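Local coordinates for predicted metal-dependent phosphohydrolase (Magnetospirillum magnetotacticum MS-1, PDB 3KH1), which probably acts as a metal-dependent 5'-deoxynucleotidase of the HD-domain family, removing phosphate from deoxynucleoside monophosphates, at residues 26-31 with 42-47. Residues are numbered along the deposited sequence; the frame is centred on the assembly and turned at random.
Sequences ILRQTL and AEHSWH
Arg-28 and His-44 join a short strand to helix 41-54 of the mostly helical HD domain, and they illustrate how a planar cation and a buried imidazole can carry almost a whole interface. The guanidinium lies flat on the ring in an offset stack, with centres 3.4 Å apart and planes only 14° from parallel. Contact is tightest toward one rim, where Arg-28 NH2 comes within 3.2 Å of His-44 CE1; at the aliphatic root it eases, Arg-28 CD resting 3.7 Å from His-44 CB. Helical residue His-44 sends its ring out with CG anti to the backbone N, while a bend in the arginine chain (chi3 49°) turns the guanidinium broadside to meet it.

Although Arg-28 NE and His-44 ND1 lie close, their geometry is that of stacking rather than of a hydrogen bond. Instead, Arg-28 NE makes a salt bridge to Glu-39 OE1 and His-44 ND1 is hydrogen-bonded to the same oxygen, which thus ties the two groups together from strand 38-40, and His-44 NE2 bonds to Asp-141 OD1. By sequence, His-44 probably corresponds to the first histidine of the H...HD...D signature; a bound calcium ion lies about 5 Å from the Arg-28 side chain.

Away from this pair the segments separate quickly: the backbones remain 8.7 Å apart between Arg-28 CA and His-44 CA, and the partly exposed Ile-26 and Leu-27 make no contact with 42-47. Across the corner at Gln-29, Arg-28 NH2 gives a weak, bent hydrogen bond (128°) to Thr-30 OG1, 2.9 Å away.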
loop_
_atom_site.group_PDB
_atom_site.type_symbol
_atom_site.label_atom_id
_atom_site.label_comp_id
_atom_site.label_asym_id
_atom_site.label_seq_id
_atom_site.Cartn_x
_atom_site.Cartn_y
_atom_site.Cartn_z
ATOM N N ILE A 26 -11.499 -6.554 -0.426
ATOM C CA ILE A 26 -12.020 -6.635 0.959
ATOM C C ILE A 26 -12.341 -5.229 1.420
ATOM O O ILE A 26 -11.457 -4.345 1.502
ATOM C CB ILE A 26 -11.036 -7.300 1.907
ATOM C CG1 ILE A 26 -10.594 -8.678 1.408
ATOM C CG2 ILE A 26 -11.638 -7.393 3.341
ATOM C CD1 ILE A 26 -11.732 -9.687 1.239
ATOM N N LEU A 27 -13.602 -4.978 1.703
ATOM C CA LEU A 27 -14.092 -3.621 2.039
ATOM C C LEU A 27 -14.285 -3.378 3.533
ATOM O O LEU A 27 -14.760 -4.233 4.280
ATOM C CB LEU A 27 -15.410 -3.342 1.323
ATOM C CG LEU A 27 -15.278 -3.477 -0.212
ATOM C CD1 LEU A 27 -16.538 -3.230 -0.955
ATOM C CD2 LEU A 27 -14.110 -2.590 -0.758
ATOM N N ARG A 28 -13.896 -2.198 3.946
ATOM C CA ARG A 28 -14.036 -1.706 5.302
ATOM C C ARG A 28 -15.301 -0.854 5.416
ATOM O O ARG A 28 -15.949 -0.532 4.415
ATOM C CB ARG A 28 -12.822 -0.838 5.632
ATOM C CG ARG A 28 -11.539 -1.623 5.666
ATOM C CD ARG A 28 -10.285 -0.796 5.668
ATOM N NE ARG A 28 -10.324 0.247 6.655
ATOM C CZ ARG A 28 -10.068 0.191 7.935
ATOM N NH1 ARG A 28 -9.532 -0.889 8.448
ATOM N NH2 ARG A 28 -10.231 1.308 8.684
ATOM N N GLN A 29 -15.630 -0.414 6.631
ATOM C CA GLN A 29 -16.726 0.563 6.813
ATOM C C GLN A 29 -16.284 2.022 6.734
ATOM O O GLN A 29 -17.124 2.912 6.531
ATOM C CB GLN A 29 -17.438 0.329 8.147
ATOM C CG GLN A 29 -18.188 -0.957 8.154
ATOM C CD GLN A 29 -19.243 -0.980 7.063
ATOM O OE1 GLN A 29 -20.162 -0.140 7.058
ATOM N NE2 GLN A 29 -19.128 -1.942 6.130
ATOM N N THR A 30 -14.994 2.287 6.854
ATOM C CA THR A 30 -14.418 3.597 6.635
ATOM C C THR A 30 -14.719 4.047 5.241
ATOM O O THR A 30 -14.575 3.292 4.326
ATOM C CB THR A 30 -12.876 3.515 6.828
ATOM O OG1 THR A 30 -12.557 2.915 8.117
ATOM C CG2 THR A 30 -12.218 4.866 6.608
ATOM N N LEU A 31 -15.165 5.283 5.100
ATOM C CA LEU A 31 -15.372 5.888 3.788
ATOM C C LEU A 31 -14.149 6.658 3.359
ATOM O O LEU A 31 -13.418 7.190 4.176
ATOM C CB LEU A 31 -16.582 6.820 3.781
ATOM C CG LEU A 31 -17.913 6.230 4.255
ATOM C CD1 LEU A 31 -19.034 7.296 4.183
ATOM C CD2 LEU A 31 -18.276 5.009 3.441
ATOM N N ALA A 42 -6.517 -2.944 0.822
ATOM C CA ALA A 42 -5.214 -2.665 0.182
ATOM C C ALA A 42 -4.941 -1.173 0.226
ATOM O O ALA A 42 -3.848 -0.750 0.595
ATOM C CB ALA A 42 -5.187 -3.196 -1.266
ATOM N N GLU A 43 -5.915 -0.349 -0.152
ATOM C CA GLU A 43 -5.665 1.104 -0.159
ATOM C C GLU A 43 -5.562 1.636 1.276
ATOM O O GLU A 43 -4.811 2.564 1.509
ATOM C CB GLU A 43 -6.644 1.833 -0.972
ATOM C CG GLU A 43 -7.947 1.780 -0.437
ATOM C CD GLU A 43 -9.117 2.187 -1.484
ATOM O OE1 GLU A 43 -8.923 2.502 -2.682
ATOM O OE2 GLU A 43 -10.205 2.127 -1.029
ATOM N N HIS A 44 -6.207 0.979 2.250
ATOM C CA HIS A 44 -6.039 1.328 3.670
ATOM C C HIS A 44 -4.608 1.075 4.105
ATOM O O HIS A 44 -3.992 1.964 4.721
ATOM C CB HIS A 44 -7.017 0.520 4.541
ATOM C CG HIS A 44 -6.893 0.797 6.002
ATOM N ND1 HIS A 44 -7.450 1.922 6.586
ATOM C CD2 HIS A 44 -6.208 0.159 6.987
ATOM C CE1 HIS A 44 -7.182 1.903 7.884
ATOM N NE2 HIS A 44 -6.393 0.882 8.140
ATOM N N SER A 45 -4.065 -0.108 3.772
ATOM C CA SER A 45 -2.700 -0.432 4.150
ATOM C C SER A 45 -1.717 0.521 3.428
ATOM O O SER A 45 -0.712 0.914 4.037
ATOM C CB SER A 45 -2.382 -1.894 3.889
ATOM O OG SER A 45 -2.983 -2.699 4.900
ATOM N N TRP A 46 -1.941 0.851 2.150
ATOM C CA TRP A 46 -1.130 1.889 1.504
ATOM C C TRP A 46 -1.094 3.144 2.365
ATOM O O TRP A 46 -0.030 3.716 2.603
ATOM C CB TRP A 46 -1.705 2.245 0.105
ATOM C CG TRP A 46 -1.079 3.510 -0.426
ATOM C CD1 TRP A 46 0.132 3.607 -0.990
ATOM C CD2 TRP A 46 -1.640 4.817 -0.384
ATOM N NE1 TRP A 46 0.415 4.892 -1.281
ATOM C CE2 TRP A 46 -0.674 5.670 -0.924
ATOM C CE3 TRP A 46 -2.851 5.328 0.055
ATOM C CZ2 TRP A 46 -0.849 7.041 -1.011
ATOM C CZ3 TRP A 46 -3.057 6.712 -0.080
ATOM C CH2 TRP A 46 -2.055 7.549 -0.597
ATOM N N HIS A 47 -2.246 3.595 2.788
ATOM C CA HIS A 47 -2.350 4.867 3.456
ATOM C C HIS A 47 -1.642 4.881 4.778
ATOM O O HIS A 47 -0.866 5.793 5.075
ATOM C CB HIS A 47 -3.830 5.192 3.643
ATOM C CG HIS A 47 -4.148 6.654 3.765
ATOM N ND1 HIS A 47 -5.444 7.094 3.875
ATOM C CD2 HIS A 47 -3.363 7.759 3.810
ATOM C CE1 HIS A 47 -5.443 8.419 3.937
ATOM N NE2 HIS A 47 -4.202 8.856 3.881
#